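Local structure of decapping nuclease RAI1 (Candida albicans, 5BUD) at residues A[76-79]-A[80-83]; A[142-145]-A[146-149]; A[172-175]-A[176-179]; A[283-286]-A[287-291]; A[367-370]-A[371-375]. The protein hydrolyses NAD caps from RNA 5' ends in a divalent-metal-dependent reaction, and binds the exoribonuclease RAT1 directly, stabilising it and stimulating its activity. All coordinates share one frame; numbering follows the deposited sequence.

How the interactions relate
All five contacts are short local ones within the RAI1-like PD-(D/E)XK nuclease, and they follow one another along the chain from interaction 1 to interaction 5. Interactions 1, 2, 3 and 5 lie on helices 78-92, 138-155, 158-178 and 367-377, whereas interaction 4 is the turn joining strands 279-285 and 291-298. Interactions 3 and 4 touch, with centres about 13 Å apart: Phe-174 CZ packs on Gly-283 CA at 3.6 Å, which joins the metal-binding end of helix 158-178 to an RNA-contacting hairpin. Interactions 4 and 5 have centres about 47 Å apart, on opposite sides of the chain's centre; interaction 5 lies far from the RNA.

Interaction 1 of 5, residues A[76-79]-A[80-83]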
# COMPACT_ATOMS: atom_id res chain seq x y z
N ALA A 76 -4.84 6.15 6.40
CA ALA A 76 -3.56 5.89 7.02
C ALA A 76 -3.40 6.79 8.27
O ALA A 76 -3.66 7.99 8.24
CB ALA A 76 -2.42 6.12 6.05
N ASP A 77 -2.96 6.16 9.36
CA ASP A 77 -2.98 6.77 10.68
C ASP A 77 -1.59 7.09 11.18
O ASP A 77 -0.90 6.23 11.69
CB ASP A 77 -3.66 5.81 11.64
CG ASP A 77 -3.84 6.40 13.02
OD1 ASP A 77 -3.75 7.62 13.14
OD2 ASP A 77 -4.07 5.65 13.97
N PHE A 78 -1.15 8.33 11.02
CA PHE A 78 0.18 8.67 11.52
C PHE A 78 0.34 8.59 13.03
O PHE A 78 1.44 8.26 13.51
CB PHE A 78 0.66 10.02 10.98
CG PHE A 78 1.85 9.91 10.07
CD1 PHE A 78 3.10 9.68 10.59
CD2 PHE A 78 1.72 10.03 8.71
CE1 PHE A 78 4.21 9.55 9.77
CE2 PHE A 78 2.83 9.93 7.88
CZ PHE A 78 4.07 9.69 8.41
N ASN A 79 -0.71 8.91 13.78
CA ASN A 79 -0.66 8.78 15.25
C ASN A 79 -0.14 7.42 15.66
O ASN A 79 0.84 7.31 16.40
CB ASN A 79 -2.04 8.98 15.87
CG ASN A 79 -2.00 9.11 17.38
OD1 ASN A 79 -1.96 8.11 18.10
ND2 ASN A 79 -2.01 10.35 17.87
N SER A 80 -0.79 6.38 15.16
CA SER A 80 -0.44 5.02 15.53
C SER A 80 0.93 4.62 15.00
O SER A 80 1.69 3.96 15.69
CB SER A 80 -1.53 4.00 15.13
OG SER A 80 -1.70 3.90 13.73
N LEU A 81 1.30 5.09 13.81
CA LEU A 81 2.60 4.76 13.28
C LEU A 81 3.67 5.40 14.16
O LEU A 81 4.64 4.76 14.50
CB LEU A 81 2.74 5.22 11.82
CG LEU A 81 4.14 5.12 11.18
CD1 LEU A 81 4.72 3.71 11.24
CD2 LEU A 81 4.10 5.61 9.74
N LEU A 82 3.50 6.67 14.54
CA LEU A 82 4.50 7.32 15.42
C LEU A 82 4.62 6.64 16.77
O LEU A 82 5.72 6.58 17.33
CB LEU A 82 4.22 8.82 15.61
CG LEU A 82 4.33 9.65 14.33
CD1 LEU A 82 3.93 11.08 14.64
CD2 LEU A 82 5.70 9.56 13.63
N LYS A 83 3.50 6.12 17.28
CA LYS A 83 3.49 5.47 18.59
C LYS A 83 4.27 4.18 18.52
O LYS A 83 5.05 3.83 19.44
CB LYS A 83 2.06 5.24 19.06
CG LYS A 83 1.94 4.46 20.36
CD LYS A 83 1.00 5.13 21.36
CE LYS A 83 0.89 4.34 22.65
NZ LYS A 83 -0.34 3.54 22.63
O HOH W 1 -0.91 3.40 11.33
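Asp-77 O is gripped by the N-H of Leu-81, which reaches it in the carbonyl plane at 3.3 Å from Leu-81 N, and by water 1, which donates to Asp-77 O at 2.9 Å. The same water lies 2.6 Å from Ser-80 OG and so bridges the N-cap residue to the first helical turn. The carboxylate approaches that hydroxyl too: Asp-77 OD2 stands 3.0 Å from Ser-80 OG. Two torsions bring these oxygens together. Asp-77 carries CG trans to its own nitrogen (chi1 -175°), so the carboxylate swings forward over the start of the helix, while Ser-80 tucks OG between its backbone N and carbonyl carbon (chi1 65°), facing back. The helix proper then runs on through a short, nearly straight bond, Leu-82 N to Phe-78 O at 2.8 Å, and through the next, Lys-83 N to Asn-79 O. The side chains on the inner face are apolar. Leu-81 lies alongside Phe-78 and sets CD2 over one face of the ring, 3.9 Å from Phe-78 CE1; Leu-82 comes instead to the ring edge, with CG near the ring plane. This is the opening turn of helix 78-92. Its Phe-78 side rests on Phe-133 of strand 131-136 and meets Phe-103 edge-to-face, while Ser-80 and Leu-81 pack against Tyr-26 of strand 21-28.

Interaction 2 of 5, residues A[142-145]-A[146-149]; sequences MKRR and KEQE
Lys-146 N donates to Met-142 O at 2.8 Å, and Gln-148 N to Arg-144 O at an equal 2.8 Å; with the intervening bonds from Glu-147 N to Lys-143 O and from Glu-149 N to Arg-145 O they make an unbroken run of alpha-helical bonds. The charged side chains are paired less firmly across the turn. Glu-147 extends its carboxylate past Lys-143 and Arg-144, and its OE2 stays 4.5 Å from Lys-143 NZ, too far for a salt bridge, though the charges may still attract. Arg-144 lies alongside Glu-147 and points the same way, with the guanidinium and carboxylate planes turned 52° apart, but its guanidinium is committed elsewhere, in a salt bridge to Asp-122. Glu-149 likewise looks outward from the turn, to Tyr-161 and Lys-165 of the next helix. Packing is modest. Met-142 is bent at both chi2 and chi3, which curls its methyl round until CE sits 3.8 Å from Lys-146 CE, the two side chains running side by side. The sulfur of Met-142 lies at the edge of the Arg-145 guanidinium, near its plane. This is an amphipathic, solvent-facing turn of helix 138-155: Met-142 and Arg-145 lie on Leu-75, and Arg-144 and Glu-149 bind Asp-122 and helix 158-178, while Lys-143, Lys-146 and Gln-148 are exposed.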
# COMPACT_ATOMS: atom_id res chain seq x y z
N MET A 142 -10.89 12.09 0.78
CA MET A 142 -12.27 11.79 1.14
C MET A 142 -13.23 12.45 0.15
O MET A 142 -14.23 11.85 -0.24
CB MET A 142 -12.60 12.26 2.56
CG MET A 142 -12.01 11.41 3.67
SD MET A 142 -12.51 9.67 3.63
CE MET A 142 -14.28 9.78 3.40
N LYS A 143 -12.93 13.68 -0.24
CA LYS A 143 -13.78 14.41 -1.17
C LYS A 143 -13.81 13.72 -2.53
O LYS A 143 -14.87 13.61 -3.18
CB LYS A 143 -13.32 15.85 -1.30
CG LYS A 143 -14.29 16.77 -2.01
CD LYS A 143 -13.57 17.94 -2.66
CE LYS A 143 -12.67 17.48 -3.81
NZ LYS A 143 -12.40 18.58 -4.77
N ARG A 144 -12.65 13.23 -2.96
CA ARG A 144 -12.59 12.49 -4.21
C ARG A 144 -13.31 11.16 -4.11
O ARG A 144 -13.99 10.75 -5.05
CB ARG A 144 -11.16 12.30 -4.65
CG ARG A 144 -10.53 13.62 -5.02
CD ARG A 144 -9.03 13.57 -5.03
NE ARG A 144 -8.52 14.82 -5.58
CZ ARG A 144 -7.26 15.22 -5.51
NH1 ARG A 144 -6.32 14.48 -4.92
NH2 ARG A 144 -6.94 16.38 -6.06
N ARG A 145 -13.16 10.48 -2.97
CA ARG A 145 -13.84 9.22 -2.76
C ARG A 145 -15.37 9.41 -2.76
O ARG A 145 -16.09 8.62 -3.35
CB ARG A 145 -13.36 8.55 -1.47
CG ARG A 145 -13.54 7.04 -1.48
CD ARG A 145 -13.03 6.36 -0.21
NE ARG A 145 -11.57 6.20 -0.19
CZ ARG A 145 -10.73 6.80 0.65
NH1 ARG A 145 -11.16 7.64 1.59
NH2 ARG A 145 -9.42 6.56 0.55
N LYS A 146 -15.86 10.48 -2.13
CA LYS A 146 -17.30 10.73 -2.11
C LYS A 146 -17.79 10.99 -3.52
O LYS A 146 -18.79 10.42 -3.96
CB LYS A 146 -17.67 11.92 -1.24
CG LYS A 146 -17.36 11.79 0.24
CD LYS A 146 -17.98 10.57 0.91
CE LYS A 146 -17.86 10.69 2.43
NZ LYS A 146 -17.93 9.37 3.13
N GLU A 147 -17.06 11.83 -4.25
CA GLU A 147 -17.47 12.21 -5.60
C GLU A 147 -17.38 11.03 -6.58
O GLU A 147 -18.18 10.93 -7.50
CB GLU A 147 -16.70 13.43 -6.10
CG GLU A 147 -15.42 13.14 -6.85
CD GLU A 147 -14.61 14.39 -7.14
OE1 GLU A 147 -13.53 14.23 -7.77
OE2 GLU A 147 -15.04 15.51 -6.77
N GLN A 148 -16.41 10.15 -6.38
CA GLN A 148 -16.33 8.90 -7.13
C GLN A 148 -17.57 8.06 -6.82
O GLN A 148 -18.21 7.54 -7.72
CB GLN A 148 -15.09 8.12 -6.74
CG GLN A 148 -14.91 6.81 -7.50
CD GLN A 148 -14.54 5.64 -6.58
OE1 GLN A 148 -13.67 5.77 -5.71
NE2 GLN A 148 -15.21 4.50 -6.78
N GLU A 149 -17.90 7.93 -5.54
CA GLU A 149 -19.08 7.19 -5.12
C GLU A 149 -20.35 7.73 -5.82
O GLU A 149 -21.04 6.98 -6.52
CB GLU A 149 -19.22 7.25 -3.60
CG GLU A 149 -20.33 6.41 -2.99
CD GLU A 149 -20.07 4.92 -3.09
OE1 GLU A 149 -18.91 4.53 -3.37
OE2 GLU A 149 -21.02 4.14 -2.89

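Interaction 3 of 5, residues A[172-175]-A[176-179]. With MN (manganese (II) ion), chain G; nucleotides of chain C.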
# COMPACT_ATOMS: atom_id res chain seq x y z
N TYR A 172 -11.89 -8.95 0.15
CA TYR A 172 -11.76 -9.34 1.56
C TYR A 172 -12.21 -10.76 1.82
O TYR A 172 -11.63 -11.46 2.63
CB TYR A 172 -12.60 -8.37 2.42
CG TYR A 172 -12.13 -6.95 2.35
CD1 TYR A 172 -10.84 -6.58 2.76
CD2 TYR A 172 -12.97 -5.96 1.88
CE1 TYR A 172 -10.42 -5.27 2.69
CE2 TYR A 172 -12.57 -4.65 1.82
CZ TYR A 172 -11.29 -4.31 2.22
OH TYR A 172 -10.95 -2.98 2.15
N LYS A 173 -13.22 -11.22 1.10
CA LYS A 173 -13.68 -12.61 1.26
C LYS A 173 -12.59 -13.58 0.83
O LYS A 173 -12.35 -14.62 1.47
CB LYS A 173 -14.95 -12.85 0.43
CG LYS A 173 -15.51 -14.27 0.50
CD LYS A 173 -16.11 -14.65 1.85
CE LYS A 173 -16.89 -15.97 1.72
NZ LYS A 173 -17.36 -16.46 3.04
N PHE A 174 -11.89 -13.23 -0.25
CA PHE A 174 -10.81 -14.07 -0.72
C PHE A 174 -9.71 -14.19 0.33
O PHE A 174 -9.21 -15.30 0.57
CB PHE A 174 -10.25 -13.51 -2.06
CG PHE A 174 -9.13 -14.32 -2.62
CD1 PHE A 174 -9.34 -15.63 -3.04
CD2 PHE A 174 -7.86 -13.78 -2.77
CE1 PHE A 174 -8.30 -16.39 -3.56
CE2 PHE A 174 -6.81 -14.53 -3.31
CZ PHE A 174 -7.03 -15.84 -3.68
N GLU A 175 -9.36 -13.07 0.97
CA GLU A 175 -8.39 -13.09 2.03
C GLU A 175 -8.84 -14.01 3.15
O GLU A 175 -8.04 -14.74 3.73
CB GLU A 175 -8.16 -11.70 2.63
CG GLU A 175 -7.50 -10.68 1.73
CD GLU A 175 -7.45 -9.30 2.40
OE1 GLU A 175 -7.77 -9.23 3.60
OE2 GLU A 175 -7.14 -8.29 1.76
N THR A 176 -10.13 -13.96 3.45
CA THR A 176 -10.70 -14.76 4.53
C THR A 176 -10.66 -16.25 4.21
O THR A 176 -10.26 -17.02 5.05
CB THR A 176 -12.15 -14.29 4.83
OG1 THR A 176 -12.12 -12.90 5.18
CG2 THR A 176 -12.76 -15.08 5.97
N ILE A 177 -11.03 -16.65 2.99
CA ILE A 177 -11.08 -18.08 2.64
C ILE A 177 -9.73 -18.67 2.22
O ILE A 177 -9.58 -19.89 2.22
CB ILE A 177 -12.24 -18.42 1.67
CG1 ILE A 177 -12.12 -17.71 0.31
CG2 ILE A 177 -13.55 -18.00 2.31
CD1 ILE A 177 -11.19 -18.37 -0.67
N ALA A 178 -8.73 -17.82 1.99
CA ALA A 178 -7.38 -18.25 1.55
C ALA A 178 -6.33 -18.27 2.63
O ALA A 178 -5.20 -18.70 2.38
CB ALA A 178 -6.91 -17.40 0.37
N THR A 179 -6.67 -17.82 3.84
CA THR A 179 -5.70 -17.77 4.91
C THR A 179 -6.22 -18.43 6.22
O THR A 179 -7.42 -18.59 6.40
CB THR A 179 -5.34 -16.31 5.26
OG1 THR A 179 -6.49 -15.66 5.85
CG2 THR A 179 -4.83 -15.54 4.02
MN MN G . -7.13 -7.67 5.03
OP3 U C 1 -4.56 -3.60 -1.61
P U C 1 -5.19 -4.91 -1.28
OP1 U C 1 -5.19 -5.85 -2.45
OP2 U C 1 -4.69 -5.47 0.02
O5' U C 1 -6.71 -4.48 -1.03
C5' U C 1 -7.56 -5.34 -0.24
C4' U C 1 -8.99 -5.29 -0.72
O4' U C 1 -9.63 -4.08 -0.24
C3' U C 1 -9.24 -5.28 -2.22
O3' U C 1 -9.14 -6.59 -2.77
C2' U C 1 -10.68 -4.76 -2.26
O2' U C 1 -11.62 -5.71 -1.83
C1' U C 1 -10.63 -3.69 -1.16
N1 U C 1 -10.32 -2.34 -1.66
C2 U C 1 -11.36 -1.63 -2.21
O2 U C 1 -12.49 -2.06 -2.27
N3 U C 1 -11.04 -0.37 -2.65
C4 U C 1 -9.79 0.23 -2.62
O4 U C 1 -9.66 1.37 -3.06
C5 U C 1 -8.76 -0.58 -2.05
C6 U C 1 -9.05 -1.81 -1.61
O HOH W 2 -7.02 -9.23 6.84
O HOH W 3 -6.73 -5.68 6.32
O HOH W 4 -4.77 -8.01 4.72
O HOH W 5 -9.36 -7.79 5.44
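Phe-174 and Ile-177 meet at about a right angle, Phe-174 CD1 lying 4.1 Å from Ile-177 CD1, while Ala-178 CB sits over one face of the same ring, toward its rim. On the neighbouring side of the helix Lys-173 also crosses Ile-177 nearly at right angles, its amine continuing on to Asn-196 O. The threonines turn back to the backbone instead. Thr-176 OG1, beside its own nitrogen at chi1 -58°, donates to Tyr-172 O at 3.0 Å, and Thr-176 N reaches that oxygen from the opposite face of its plane. Thr-179 OG1 donates to Glu-175 O at 2.8 Å. Glu-175 and Tyr-172 point toward the RNA side. Glu-175 stretches out and binds manganese through OE1 at 2.2 Å, with four waters also bound to the metal. Tyr-172 lays one ring face against the ribose of U1 of chain C, its OH 2.9 Å from O4' of U1 and hydrogen-bonded to Asn-202. This last part of helix 158-178 packs on the nuclease strands: Phe-174 touches Thr-248 and Glu-175 touches Leu-246 of strand 243-250, and Glu-175 also meets Asp-226 of strand 217-228.

Interaction 4 of 5, residues A[283-286]-A[287-291]. With nucleotides of chain C.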
# COMPACT_ATOMS: atom_id res chain seq x y z
N GLY A 283 -6.56 -14.47 -7.10
CA GLY A 283 -7.76 -15.31 -7.20
C GLY A 283 -8.58 -14.81 -8.38
O GLY A 283 -9.08 -13.68 -8.34
N PHE A 284 -8.67 -15.62 -9.44
CA PHE A 284 -9.48 -15.31 -10.62
C PHE A 284 -10.90 -15.84 -10.45
O PHE A 284 -11.10 -17.02 -10.15
CB PHE A 284 -8.82 -15.90 -11.89
CG PHE A 284 -7.56 -15.19 -12.28
CD1 PHE A 284 -7.62 -13.92 -12.82
CD2 PHE A 284 -6.32 -15.74 -12.03
CE1 PHE A 284 -6.47 -13.23 -13.16
CE2 PHE A 284 -5.17 -15.07 -12.36
CZ PHE A 284 -5.24 -13.82 -12.91
N ARG A 285 -11.88 -14.97 -10.63
CA ARG A 285 -13.28 -15.33 -10.39
C ARG A 285 -14.13 -15.03 -11.63
O ARG A 285 -13.75 -14.21 -12.48
CB ARG A 285 -13.82 -14.62 -9.12
CG ARG A 285 -13.55 -13.12 -9.03
CD ARG A 285 -14.62 -12.36 -9.77
NE ARG A 285 -14.35 -10.94 -9.96
CZ ARG A 285 -14.93 -10.19 -10.89
NH1 ARG A 285 -15.79 -10.73 -11.72
NH2 ARG A 285 -14.64 -8.90 -11.01
N ASP A 286 -15.27 -15.69 -11.75
CA ASP A 286 -16.14 -15.50 -12.92
C ASP A 286 -17.19 -14.41 -12.69
O ASP A 286 -17.18 -13.77 -11.65
CB ASP A 286 -16.77 -16.84 -13.34
CG ASP A 286 -17.82 -17.35 -12.37
OD1 ASP A 286 -18.28 -16.60 -11.48
OD2 ASP A 286 -18.19 -18.53 -12.51
N ASN A 287 -18.09 -14.19 -13.66
CA ASN A 287 -19.13 -13.17 -13.53
C ASN A 287 -20.04 -13.31 -12.32
O ASN A 287 -20.50 -12.32 -11.79
CB ASN A 287 -20.00 -13.12 -14.78
CG ASN A 287 -19.23 -12.70 -16.00
OD1 ASN A 287 -18.06 -12.34 -15.92
ND2 ASN A 287 -19.89 -12.75 -17.15
N ASN A 288 -20.26 -14.54 -11.87
CA ASN A 288 -21.07 -14.79 -10.69
C ASN A 288 -20.25 -14.82 -9.40
O ASN A 288 -20.74 -15.27 -8.34
CB ASN A 288 -21.87 -16.08 -10.88
CG ASN A 288 -22.77 -15.99 -12.10
OD1 ASN A 288 -23.36 -14.94 -12.37
ND2 ASN A 288 -22.84 -17.07 -12.85
N LEU A 289 -19.01 -14.34 -9.50
CA LEU A 289 -18.13 -14.19 -8.35
C LEU A 289 -17.76 -15.51 -7.69
O LEU A 289 -17.48 -15.57 -6.51
CB LEU A 289 -18.74 -13.20 -7.33
CG LEU A 289 -19.33 -11.92 -7.95
CD1 LEU A 289 -19.92 -10.96 -6.94
CD2 LEU A 289 -18.27 -11.21 -8.77
N ILE A 290 -17.71 -16.58 -8.48
CA ILE A 290 -17.22 -17.85 -8.01
C ILE A 290 -15.71 -17.89 -8.32
O ILE A 290 -15.31 -17.59 -9.45
CB ILE A 290 -17.91 -19.02 -8.74
CG1 ILE A 290 -19.45 -18.91 -8.69
CG2 ILE A 290 -17.46 -20.34 -8.18
CD1 ILE A 290 -20.03 -18.93 -7.28
N LEU A 291 -14.90 -18.32 -7.36
CA LEU A 291 -13.46 -18.48 -7.56
C LEU A 291 -13.23 -19.67 -8.48
O LEU A 291 -13.69 -20.76 -8.18
CB LEU A 291 -12.74 -18.70 -6.24
CG LEU A 291 -11.23 -18.92 -6.22
CD1 LEU A 291 -10.45 -17.72 -6.73
CD2 LEU A 291 -10.75 -19.30 -4.84
P U C 4 -15.94 -6.52 -14.19
OP1 U C 4 -17.34 -6.52 -14.68
OP2 U C 4 -15.51 -7.49 -13.16
O5' U C 4 -14.98 -6.67 -15.46
C5' U C 4 -15.25 -5.92 -16.65
C4' U C 4 -15.06 -6.83 -17.84
O4' U C 4 -14.78 -6.03 -19.02
C3' U C 4 -13.82 -7.69 -17.72
O3' U C 4 -13.95 -8.76 -18.63
C2' U C 4 -12.73 -6.66 -18.02
O2' U C 4 -11.44 -7.18 -18.27
C1' U C 4 -13.38 -5.88 -19.17
N1 U C 4 -13.06 -4.44 -19.18
C2 U C 4 -11.78 -4.06 -18.83
O2 U C 4 -10.91 -4.86 -18.53
N3 U C 4 -11.55 -2.71 -18.85
C4 U C 4 -12.45 -1.72 -19.17
O4 U C 4 -12.09 -0.54 -19.14
C5 U C 4 -13.76 -2.19 -19.52
C6 U C 4 -14.01 -3.50 -19.52
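Asp-286 and Ile-290 are joined by one backbone bond and one through the Asp-286 side chain, their side chains lying side by side. Asp-286 N donates to Ile-290 O at 3.0 Å, and Leu-289 N to Asp-286 O at 2.9 Å, approaching from above the carbonyl plane. Arg-285 CA adds a CA-H...O contact to Ile-290 O. The carboxylate supplies the second set of bonds: Ile-290 N reaches Asp-286 OD1 at 3.1 Å from above the carboxylate plane, and Asn-288 N makes a weak Asx-turn bond to the same OD1. With CG held between the backbone N and carbonyl carbon (chi1 71°), Asp-286 folds its carboxylate in over the turn to meet these amides. Residues 286-289 form a type I turn, and Leu-289, with positive phi, gives the G1 beta bulge that lets the hairpin of strands 279-285 and 291-298 close; Arg-285 and Leu-291 are its first non-hydrogen-bonded pair. The contact with RNA belongs to Arg-285, whose NH2 donates a nearly straight hydrogen bond to OP2 of U4 of chain C at 2.7 Å, the phosphate oxygen lying at the guanidinium edge in its plane. NH1 turns back in a weak bond to Asp-286 O. Packing contacts include Leu-289 CD2 over one face of the Arg-285 guanidinium, 3.9 Å from NH1, and Leu-291 CD1 against Gly-283 CA at 3.6 Å, on the side facing helix 158-178, where Leu-291 also touches Phe-174.

Interaction 5 of 5, residues A[367-370]-A[371-375]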
# COMPACT_ATOMS: atom_id res chain seq x y z
N SER A 367 0.17 28.91 7.23
CA SER A 367 0.56 28.79 8.64
C SER A 367 -0.39 27.89 9.43
O SER A 367 0.06 27.04 10.18
CB SER A 367 0.66 30.17 9.32
OG SER A 367 1.17 30.05 10.64
N GLU A 368 -1.69 28.05 9.23
CA GLU A 368 -2.71 27.30 9.98
C GLU A 368 -2.63 25.78 9.68
O GLU A 368 -2.86 24.94 10.55
CB GLU A 368 -4.12 27.81 9.65
CG GLU A 368 -4.45 29.23 10.14
CD GLU A 368 -3.70 30.36 9.44
OE1 GLU A 368 -3.20 30.19 8.29
OE2 GLU A 368 -3.62 31.46 10.05
N THR A 369 -2.30 25.46 8.44
CA THR A 369 -2.14 24.06 7.99
C THR A 369 -0.87 23.47 8.60
O THR A 369 -0.90 22.36 9.14
CB THR A 369 -2.09 24.00 6.46
OG1 THR A 369 -3.34 24.50 5.95
CG2 THR A 369 -1.87 22.59 5.97
N ASN A 370 0.22 24.23 8.57
CA ASN A 370 1.46 23.81 9.21
C ASN A 370 1.26 23.51 10.69
O ASN A 370 1.72 22.47 11.19
CB ASN A 370 2.55 24.86 9.02
CG ASN A 370 3.81 24.54 9.80
OD1 ASN A 370 4.57 23.65 9.44
ND2 ASN A 370 4.03 25.29 10.89
N GLU A 371 0.58 24.43 11.38
CA GLU A 371 0.23 24.23 12.80
C GLU A 371 -0.58 22.97 13.02
O GLU A 371 -0.27 22.22 13.94
CB GLU A 371 -0.52 25.44 13.41
CG GLU A 371 0.29 26.19 14.46
CD GLU A 371 1.54 26.83 13.89
OE1 GLU A 371 2.52 26.99 14.65
OE2 GLU A 371 1.53 27.19 12.70
N LYS A 372 -1.62 22.74 12.23
CA LYS A 372 -2.40 21.52 12.40
C LYS A 372 -1.53 20.28 12.20
O LYS A 372 -1.64 19.31 12.95
CB LYS A 372 -3.59 21.45 11.45
CG LYS A 372 -4.75 22.35 11.88
CD LYS A 372 -5.88 22.32 10.87
CE LYS A 372 -5.65 23.30 9.73
NZ LYS A 372 -6.88 23.43 8.90
N LEU A 373 -0.66 20.33 11.19
CA LEU A 373 0.16 19.18 10.85
C LEU A 373 1.06 18.82 12.03
O LEU A 373 1.21 17.63 12.40
CB LEU A 373 0.97 19.43 9.58
CG LEU A 373 0.15 19.30 8.28
CD1 LEU A 373 0.92 19.79 7.07
CD2 LEU A 373 -0.34 17.86 8.07
N ARG A 374 1.64 19.85 12.61
CA ARG A 374 2.67 19.68 13.64
C ARG A 374 2.07 19.49 15.03
O ARG A 374 2.79 19.08 15.92
CB ARG A 374 3.62 20.86 13.62
CG ARG A 374 4.48 20.91 12.37
CD ARG A 374 5.42 22.10 12.39
NE ARG A 374 6.28 22.10 11.20
CZ ARG A 374 7.36 21.33 11.03
NH1 ARG A 374 7.75 20.52 12.00
NH2 ARG A 374 8.05 21.38 9.90
N ASN A 375 0.78 19.75 15.20
CA ASN A 375 0.11 19.59 16.51
C ASN A 375 -1.06 18.61 16.49
O ASN A 375 -2.15 18.93 16.99
CB ASN A 375 -0.36 20.96 17.02
CG ASN A 375 0.78 21.90 17.27
OD1 ASN A 375 1.09 22.76 16.44
ND2 ASN A 375 1.46 21.71 18.40
O HOH W 6 -5.52 23.46 6.56
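Asn-370 and Arg-374 form the tight side of this turn, joined twice. Arg-374 N closes the helical bond to Asn-370 O, and Arg-374 NE donates to Asn-370 OD1 at 2.9 Å, with the oxygen lying near the guanidinium plane. The two flat groups are nonetheless turned 56° against each other, so the amide meets the guanidinium edge without stacking on it. Asn-370 reaches it because CG stands opposite its backbone N (chi1 173°), bringing the amide forward along the helix. OD1 has a second partner in Ser-348 OG, while NH2 of Arg-374 is held by the carbonyls of Lys-347 and Pro-127, so this guanidinium is fixed on several sides. Next to it Thr-369 and Leu-373 lie side by side, CG2 of the first 4.1 Å from CD1 of the second. These i to i+4 links brace one face of helix 367-377, which packs on strand 121-128 through Tyr-124 and Val-126; the helix widens to a pi-type turn at 373-375. The outer side is looser. Here Lys-372, bent at chi3, brings CE to within 3.3 Å of Glu-368 O, and water 6 accepts from its NZ at 2.7 Å. That water also sits 2.5 Å from Thr-369 OG1. Glu-371 and Ser-367 are exposed, and their side chains come no closer than 3.5 Å, between Glu-371 OE2 and Ser-367 OG.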